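PDB 4F83: type C neurotoxin from Clostridium botulinum, which probably recognises receptors on the neuronal surface through this heavy-chain binding fragment, the targeting part of a botulinum neurotoxin. Local coordinates for residues R28-V33 against K51-L56; S78-N83 against E189-W194; G290-F295 against I340-I345. All coordinates share one frame; numbering follows the deposited sequence.

How the contacts relate
The chain folds into two lobes, and the three contacts follow one another along it without overlap. Contacts 1 and 2 belong to the N-terminal, concanavalin-like lobe; their centres are about 20 Å apart, with nearest atoms about 9 Å apart. Contact 1 pairs strands 26-30 and 51-55 at the edge of a three-stranded sheet, while contact 2 joins helix 79-83 to the start of strand 192-201, next to strand 42-46. Contact 3 pairs strands 292-299 and 343-347 in the C-terminal trefoil lobe, with its centre about 42 Å from that of contact 1 and 34 Å from that of contact 2. None of the three spans both lobes; contact 3 lies on the opposite side of the chain's centre from the other two.

Contact 1 (R28-V33 against K51-L56); sequences RLEGDV and KIIVNL
Arg28 to Glu30 run antiparallel to Lys51 to Ile53, the strand axes 4.8 Å apart at their closest, and two hydrogen-bonded pairs hold them: Arg28 with Ile53 and Glu30 with Lys51. Each pair has both of its backbone bonds; Ile53 N reaches Arg28 O at 2.8 Å, and Glu30 N reaches Lys51 O at the same 2.8 Å. Between them Leu29 and Ile52 form the non-hydrogen-bonded pair, where the CA of Ile52 sits 3.4 Å from Arg28 O in a CA-H...O contact.

Arg28, Glu30, Lys51 and Ile53 share one face. The Glu30 chain leaves beside its backbone N (chi1 -65°) and runs on extended, which lays the carboxylate against the end of Ile53: CD1 lies 3.6 Å from Glu30 OE1 and equally near OE2. OE1 also approaches the edge of the Arg28 guanidinium, in its plane, in a long salt bridge with NE at 3.9 Å. Lys51 passes Glu30 with its methylene CD, but its ammonium group leads away, NZ remaining 6.1 Å from OE2, so any attraction between these charges acts only at a distance.

This is the outer pair of a three-stranded antiparallel sheet in the concanavalin-like lobe: strand 26-30 forms one border, and strand 178-181 continues the sheet beyond 51-55, with Ile52 bonding through its backbone to Phe181.

The opposite face carries Leu29 and the buried Ile52. After the turn at Gly31 and Asp32 the chain comes back, and Val33 is brought to this side. Its CG1 meets Ile52 CD1 at 3.7 Å, the two side chains crossing at about a right angle, while the other branch, CG2, rests near Lys51 O. Ile52 also touches Val27 and Phe181.

Contact 2 (S78-N83 against E189-W194); sequences SKDLTN and ENQMLW
Ser78 stands just ahead of helix 79-83 and draws up beside Met192, where strand 192-201 begins; Ser78 N donates to Met192 O at 3.0 Å. A second bond returns the other way, from Met192 N to Ser78 OG, 3.3 Å long and almost straight at 177°. The motif is a helix N-cap: the same OG accepts from Leu81 N, so one hydroxyl both caps the first turn of the helix and binds the strand. The torsion that allows this places OG between the backbone N and the carbonyl carbon (chi1 69°), facing the helix start and Met192 together. In this concanavalin-like lobe the short helix directly follows strand 68-77, a neighbour of strand 192-201 in the large antiparallel sheet.

Asp80 projects from the first turn toward Asn190 and Gln191. Gln191 NE2 donates to Asp80 OD1 at 3.1 Å, but the amide comes from above the carboxylate, 57° out of its plane, and the bond is bent. Gln191 CG lies over the same side of the carboxylate, 3.3 Å from Asp80 CG, while Asp80 OD2 turns to Asn190 and lies 3.2 Å from its CB. Asp188 brings another carboxylate close to Asp80 OD2, a proximity that could raise the proton affinity of one of the pair.

The apolar side of the contact belongs to Leu81. Its CD1 packs across the Gln191 chain, and CD2 touches Leu193 CD2 at 4.0 Å. Tyr88 adjoins both Leu81 and Gln191, while Ile90 touches Leu193, so strand 87-90 adds to the packing. Within the helix, Thr82 OG1 donates to Ser78 O at 2.7 Å from above the carbonyl plane, giving that oxygen a second donor besides Thr82 N.

Contact 3 (G290-F295 against I340-I345); sequences GDDIMF and IGIFSI
In both Phe295 and Phe343 the ring leaves beside the backbone N, anti to the carbonyl carbon (chi1 near -60°), and this turns the two rings together, with Phe295 CE2 3.8 Å from Phe343 CD2. The ring planes are inclined at 57°, so the pair is oblique, with Phe343 CD2 near the edge of the Phe295 ring; Ile358 touches both. The strands carrying them, 292-299 and 343-347, are neighbours in the antiparallel sheet of the beta-trefoil lobe, and their short segments cross strongly, at 112°.

Ile293 and Phe343 form the hydrogen-bonded pair: Ile293 N donates to Phe343 O at 2.8 Å. Phe343 N returns the bond to Ile293 O at 2.9 Å. On the same face as the Phe343 ring, Ile293 sends CD1 against Ile345 CB at 3.8 Å, the two side chains crossing at about a right angle. Asp292 and Ser344 pair on the other face. Met294 and Ile342 lie side by side, pointing the same way, Met294 CG 4.0 Å from Ile342 CG1.

Before Asp292 the pairing goes through a bulge of the G1 type: Gly290 N donates to Ile345 O and Ile345 N to Asp291 O, so two residues face one, and the positive phi of Gly290 suits glycine. The Asp291 carboxylate turns away to a salt bridge with Lys281. At the far end a water links the two chains, at the edge of the Phe343 ring and in its plane, accepting from Phe295 N at 2.8 Å and lying 2.7 Å from Gly341 O.

Contact 1 (R28-V33 against K51-L56)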
# COMPACT_ATOMS: atom_id res chain seq x y z
N ARG A 28 10.95 -9.92 -22.69
CA ARG A 28 10.75 -11.37 -22.66
C ARG A 28 10.52 -11.83 -21.23
O ARG A 28 11.28 -11.47 -20.33
CB ARG A 28 11.95 -12.10 -23.26
CG ARG A 28 11.81 -13.63 -23.25
CD ARG A 28 12.71 -14.32 -24.26
NE ARG A 28 14.12 -14.04 -24.03
CZ ARG A 28 14.83 -13.14 -24.71
NH1 ARG A 28 14.26 -12.41 -25.67
NH2 ARG A 28 16.12 -12.96 -24.44
N LEU A 29 9.46 -12.62 -21.04
CA LEU A 29 9.11 -13.17 -19.72
C LEU A 29 9.59 -14.61 -19.62
O LEU A 29 9.40 -15.39 -20.55
CB LEU A 29 7.59 -13.13 -19.51
CG LEU A 29 6.92 -11.85 -19.03
CD1 LEU A 29 7.20 -10.65 -19.92
CD2 LEU A 29 5.43 -12.07 -18.94
N GLU A 30 10.23 -14.95 -18.51
CA GLU A 30 10.75 -16.30 -18.28
C GLU A 30 10.29 -16.86 -16.94
O GLU A 30 10.20 -16.12 -15.94
CB GLU A 30 12.28 -16.32 -18.32
CG GLU A 30 12.87 -15.97 -19.68
CD GLU A 30 14.38 -16.16 -19.74
OE1 GLU A 30 14.91 -16.26 -20.87
OE2 GLU A 30 15.03 -16.20 -18.66
N GLY A 31 9.99 -18.15 -16.90
CA GLY A 31 9.49 -18.76 -15.67
C GLY A 31 8.19 -18.13 -15.20
O GLY A 31 7.43 -17.60 -16.01
N ASP A 32 7.95 -18.15 -13.89
CA ASP A 32 6.66 -17.77 -13.30
C ASP A 32 6.49 -16.29 -13.07
O ASP A 32 6.49 -15.82 -11.91
CB ASP A 32 6.42 -18.55 -11.98
CG ASP A 32 5.07 -18.21 -11.32
OD1 ASP A 32 4.90 -18.55 -10.12
OD2 ASP A 32 4.19 -17.62 -11.98
N VAL A 33 6.36 -15.52 -14.14
CA VAL A 33 6.07 -14.12 -13.98
C VAL A 33 4.58 -13.96 -13.99
O VAL A 33 3.96 -14.16 -15.03
CB VAL A 33 6.68 -13.24 -15.11
CG1 VAL A 33 6.68 -11.79 -14.67
CG2 VAL A 33 8.09 -13.69 -15.45
N LYS A 51 11.97 -14.32 -14.43
CA LYS A 51 12.78 -13.19 -14.92
C LYS A 51 12.02 -12.43 -15.97
O LYS A 51 11.23 -13.01 -16.71
CB LYS A 51 14.07 -13.68 -15.57
CG LYS A 51 15.12 -14.23 -14.62
CD LYS A 51 16.39 -14.57 -15.41
CE LYS A 51 17.29 -15.55 -14.64
NZ LYS A 51 17.41 -15.23 -13.18
N ILE A 52 12.27 -11.13 -16.04
CA ILE A 52 11.87 -10.33 -17.18
C ILE A 52 13.14 -9.75 -17.79
O ILE A 52 13.93 -9.12 -17.11
CB ILE A 52 10.88 -9.19 -16.78
CG1 ILE A 52 9.58 -9.79 -16.21
CG2 ILE A 52 10.59 -8.26 -17.98
CD1 ILE A 52 8.63 -8.76 -15.63
N ILE A 53 13.37 -10.02 -19.07
CA ILE A 53 14.57 -9.54 -19.73
C ILE A 53 14.17 -8.47 -20.73
O ILE A 53 13.43 -8.74 -21.66
CB ILE A 53 15.34 -10.72 -20.44
CG1 ILE A 53 15.76 -11.77 -19.40
CG2 ILE A 53 16.58 -10.21 -21.15
CD1 ILE A 53 16.25 -13.05 -20.01
N VAL A 54 14.62 -7.26 -20.49
CA VAL A 54 14.37 -6.14 -21.40
C VAL A 54 15.61 -5.84 -22.20
O VAL A 54 16.70 -5.68 -21.64
CB VAL A 54 13.92 -4.87 -20.61
CG1 VAL A 54 13.72 -3.68 -21.55
CG2 VAL A 54 12.60 -5.17 -19.85
N ASN A 55 15.46 -5.77 -23.54
CA ASN A 55 16.51 -5.30 -24.41
C ASN A 55 16.11 -4.02 -25.12
O ASN A 55 15.24 -4.03 -26.00
CB ASN A 55 16.93 -6.40 -25.42
CG ASN A 55 17.97 -7.32 -24.84
OD1 ASN A 55 19.15 -6.98 -24.80
ND2 ASN A 55 17.52 -8.44 -24.30
N LEU A 56 16.75 -2.92 -24.74
CA LEU A 56 16.46 -1.63 -25.35
C LEU A 56 16.97 -1.59 -26.76
O LEU A 56 17.98 -2.23 -27.06
CB LEU A 56 17.12 -0.49 -24.57
CG LEU A 56 16.68 -0.31 -23.12
CD1 LEU A 56 17.47 0.85 -22.52
CD2 LEU A 56 15.20 -0.04 -23.05

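Contact 2 (S78-N83 against E189-W194)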
# COMPACT_ATOMS: atom_id res chain seq x y z
N SER A 78 8.26 -8.52 0.34
CA SER A 78 7.72 -9.41 1.38
C SER A 78 8.45 -9.28 2.73
O SER A 78 9.63 -8.89 2.80
CB SER A 78 7.72 -10.88 0.95
OG SER A 78 9.04 -11.40 0.86
N LYS A 79 7.73 -9.61 3.79
CA LYS A 79 8.34 -9.63 5.13
C LYS A 79 9.54 -10.61 5.13
O LYS A 79 10.63 -10.29 5.66
CB LYS A 79 7.30 -10.04 6.17
CG LYS A 79 7.89 -10.25 7.58
CD LYS A 79 6.77 -10.59 8.58
CE LYS A 79 6.23 -12.00 8.34
NZ LYS A 79 5.24 -12.35 9.36
N ASP A 80 9.34 -11.78 4.53
CA ASP A 80 10.40 -12.79 4.42
C ASP A 80 11.70 -12.20 3.86
O ASP A 80 12.78 -12.40 4.44
CB ASP A 80 9.92 -13.95 3.52
CG ASP A 80 10.79 -15.17 3.62
OD1 ASP A 80 11.95 -15.05 4.07
OD2 ASP A 80 10.30 -16.28 3.30
N LEU A 81 11.60 -11.48 2.74
CA LEU A 81 12.78 -10.96 2.07
C LEU A 81 13.35 -9.81 2.88
O LEU A 81 14.56 -9.63 2.99
CB LEU A 81 12.41 -10.48 0.67
CG LEU A 81 13.39 -10.58 -0.46
CD1 LEU A 81 14.19 -11.93 -0.46
CD2 LEU A 81 12.61 -10.43 -1.80
N THR A 82 12.45 -9.03 3.48
CA THR A 82 12.84 -7.83 4.22
C THR A 82 13.63 -8.20 5.47
O THR A 82 14.63 -7.56 5.81
CB THR A 82 11.61 -6.99 4.60
OG1 THR A 82 10.95 -6.56 3.40
CG2 THR A 82 12.05 -5.74 5.38
N ASN A 83 13.15 -9.20 6.18
CA ASN A 83 13.83 -9.67 7.40
C ASN A 83 15.23 -10.24 7.19
O ASN A 83 16.01 -10.36 8.15
CB ASN A 83 12.93 -10.72 8.10
CG ASN A 83 13.46 -11.15 9.45
OD1 ASN A 83 13.71 -10.31 10.33
ND2 ASN A 83 13.61 -12.45 9.65
N GLU A 189 9.62 -20.49 -0.60
CA GLU A 189 8.53 -20.01 -1.43
C GLU A 189 7.92 -18.66 -0.98
O GLU A 189 7.15 -18.06 -1.70
CB GLU A 189 7.43 -21.10 -1.56
CG GLU A 189 6.62 -21.42 -0.27
CD GLU A 189 7.18 -22.62 0.56
OE1 GLU A 189 8.30 -22.52 1.13
OE2 GLU A 189 6.48 -23.65 0.66
N ASN A 190 8.26 -18.20 0.22
CA ASN A 190 7.67 -16.93 0.71
C ASN A 190 8.51 -15.70 0.41
O ASN A 190 8.14 -14.58 0.81
CB ASN A 190 7.37 -17.00 2.20
CG ASN A 190 6.27 -17.98 2.50
OD1 ASN A 190 5.31 -18.13 1.73
ND2 ASN A 190 6.41 -18.66 3.62
N GLN A 191 9.63 -15.91 -0.29
CA GLN A 191 10.49 -14.79 -0.70
C GLN A 191 10.01 -14.20 -2.03
O GLN A 191 10.14 -14.79 -3.11
CB GLN A 191 12.01 -15.20 -0.69
CG GLN A 191 12.47 -15.53 0.77
CD GLN A 191 14.01 -15.53 1.03
OE1 GLN A 191 14.80 -16.03 0.23
NE2 GLN A 191 14.41 -15.00 2.21
N MET A 192 9.37 -13.04 -1.96
CA MET A 192 8.78 -12.45 -3.14
C MET A 192 8.74 -10.94 -3.03
O MET A 192 8.80 -10.38 -1.94
CB MET A 192 7.36 -12.99 -3.37
CG MET A 192 6.38 -12.72 -2.16
SD MET A 192 4.91 -13.71 -2.40
CE MET A 192 5.43 -15.24 -1.62
N LEU A 193 8.65 -10.29 -4.18
CA LEU A 193 8.36 -8.86 -4.20
C LEU A 193 7.58 -8.55 -5.46
O LEU A 193 7.48 -9.40 -6.39
CB LEU A 193 9.65 -8.03 -4.16
CG LEU A 193 10.55 -8.25 -5.39
CD1 LEU A 193 10.22 -7.23 -6.52
CD2 LEU A 193 11.99 -8.19 -5.04
N TRP A 194 7.01 -7.34 -5.52
CA TRP A 194 6.26 -6.90 -6.68
C TRP A 194 6.76 -5.54 -7.10
O TRP A 194 7.20 -4.74 -6.27
CB TRP A 194 4.74 -6.76 -6.37
CG TRP A 194 4.02 -8.03 -5.99
CD1 TRP A 194 3.18 -8.76 -6.79
CD2 TRP A 194 4.06 -8.69 -4.71
NE1 TRP A 194 2.67 -9.84 -6.07
CE2 TRP A 194 3.20 -9.82 -4.80
CE3 TRP A 194 4.72 -8.43 -3.50
CZ2 TRP A 194 2.98 -10.72 -3.71
CZ3 TRP A 194 4.51 -9.31 -2.41
CH2 TRP A 194 3.66 -10.45 -2.53

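Contact 3 (G290-F295 against I340-I345)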
# COMPACT_ATOMS: atom_id res chain seq x y z
N GLY A 290 -15.77 7.68 -1.64
CA GLY A 290 -17.17 8.06 -1.61
C GLY A 290 -18.21 6.94 -1.69
O GLY A 290 -19.45 7.19 -1.56
N ASP A 291 -17.74 5.71 -1.90
CA ASP A 291 -18.68 4.57 -2.05
C ASP A 291 -19.49 4.37 -0.79
O ASP A 291 -18.97 4.52 0.32
CB ASP A 291 -17.93 3.28 -2.38
CG ASP A 291 -17.59 3.13 -3.87
OD1 ASP A 291 -18.05 3.94 -4.70
OD2 ASP A 291 -16.88 2.17 -4.20
N ASP A 292 -20.76 3.99 -0.97
CA ASP A 292 -21.61 3.62 0.17
C ASP A 292 -21.47 2.12 0.38
O ASP A 292 -21.58 1.33 -0.58
CB ASP A 292 -23.08 3.93 -0.13
CG ASP A 292 -23.42 5.39 0.09
OD1 ASP A 292 -22.61 6.13 0.69
OD2 ASP A 292 -24.51 5.80 -0.34
N ILE A 293 -21.26 1.75 1.64
CA ILE A 293 -20.86 0.39 1.97
C ILE A 293 -21.56 -0.13 3.21
O ILE A 293 -22.11 0.66 3.98
CB ILE A 293 -19.31 0.30 2.17
CG1 ILE A 293 -18.86 1.08 3.41
CG2 ILE A 293 -18.55 0.80 0.86
CD1 ILE A 293 -17.31 0.97 3.73
N MET A 294 -21.51 -1.44 3.40
CA MET A 294 -21.92 -2.10 4.67
C MET A 294 -20.78 -2.99 5.13
O MET A 294 -19.95 -3.40 4.33
CB MET A 294 -23.23 -2.91 4.46
CG MET A 294 -24.37 -1.99 3.97
SD MET A 294 -25.76 -2.98 3.40
CE MET A 294 -25.20 -3.51 1.76
N PHE A 295 -20.73 -3.30 6.43
CA PHE A 295 -19.70 -4.22 6.95
C PHE A 295 -20.39 -5.45 7.47
O PHE A 295 -21.37 -5.35 8.20
CB PHE A 295 -18.95 -3.57 8.11
CG PHE A 295 -18.24 -2.30 7.74
CD1 PHE A 295 -16.93 -2.35 7.24
CD2 PHE A 295 -18.84 -1.06 7.95
CE1 PHE A 295 -16.22 -1.18 6.91
CE2 PHE A 295 -18.15 0.14 7.62
CZ PHE A 295 -16.82 0.06 7.10
N ILE A 340 -29.43 2.40 8.56
CA ILE A 340 -28.68 2.58 9.81
C ILE A 340 -27.35 1.80 9.76
O ILE A 340 -26.43 2.07 10.55
CB ILE A 340 -29.51 2.20 11.06
CG1 ILE A 340 -28.78 2.62 12.34
CG2 ILE A 340 -29.77 0.71 11.07
CD1 ILE A 340 -29.47 3.65 13.15
N GLY A 341 -27.21 0.90 8.79
CA GLY A 341 -25.95 0.16 8.59
C GLY A 341 -25.21 0.51 7.31
O GLY A 341 -24.37 -0.29 6.85
N ILE A 342 -25.53 1.65 6.71
CA ILE A 342 -24.82 2.10 5.49
C ILE A 342 -23.87 3.23 5.85
O ILE A 342 -24.26 4.18 6.58
CB ILE A 342 -25.80 2.54 4.37
CG1 ILE A 342 -26.61 1.30 3.92
CG2 ILE A 342 -25.01 3.12 3.17
CD1 ILE A 342 -27.72 1.57 2.90
N PHE A 343 -22.64 3.13 5.34
CA PHE A 343 -21.60 4.09 5.66
C PHE A 343 -20.99 4.57 4.37
O PHE A 343 -21.18 3.92 3.34
CB PHE A 343 -20.53 3.41 6.54
CG PHE A 343 -21.08 2.90 7.87
CD1 PHE A 343 -21.08 3.73 8.98
CD2 PHE A 343 -21.62 1.61 7.98
CE1 PHE A 343 -21.59 3.28 10.22
CE2 PHE A 343 -22.12 1.15 9.18
CZ PHE A 343 -22.11 1.98 10.32
N SER A 344 -20.29 5.70 4.40
CA SER A 344 -19.51 6.08 3.22
C SER A 344 -18.05 6.01 3.61
O SER A 344 -17.68 6.37 4.75
CB SER A 344 -19.87 7.47 2.71
OG SER A 344 -19.88 8.40 3.75
N ILE A 345 -17.21 5.57 2.68
CA ILE A 345 -15.77 5.46 2.96
C ILE A 345 -15.03 6.49 2.10
O ILE A 345 -15.27 6.57 0.91
CB ILE A 345 -15.26 4.01 2.73
CG1 ILE A 345 -13.78 3.89 3.10
CG2 ILE A 345 -15.57 3.52 1.27
CD1 ILE A 345 -13.40 2.42 3.35
O HOH W 1 -22.98 -2.33 7.84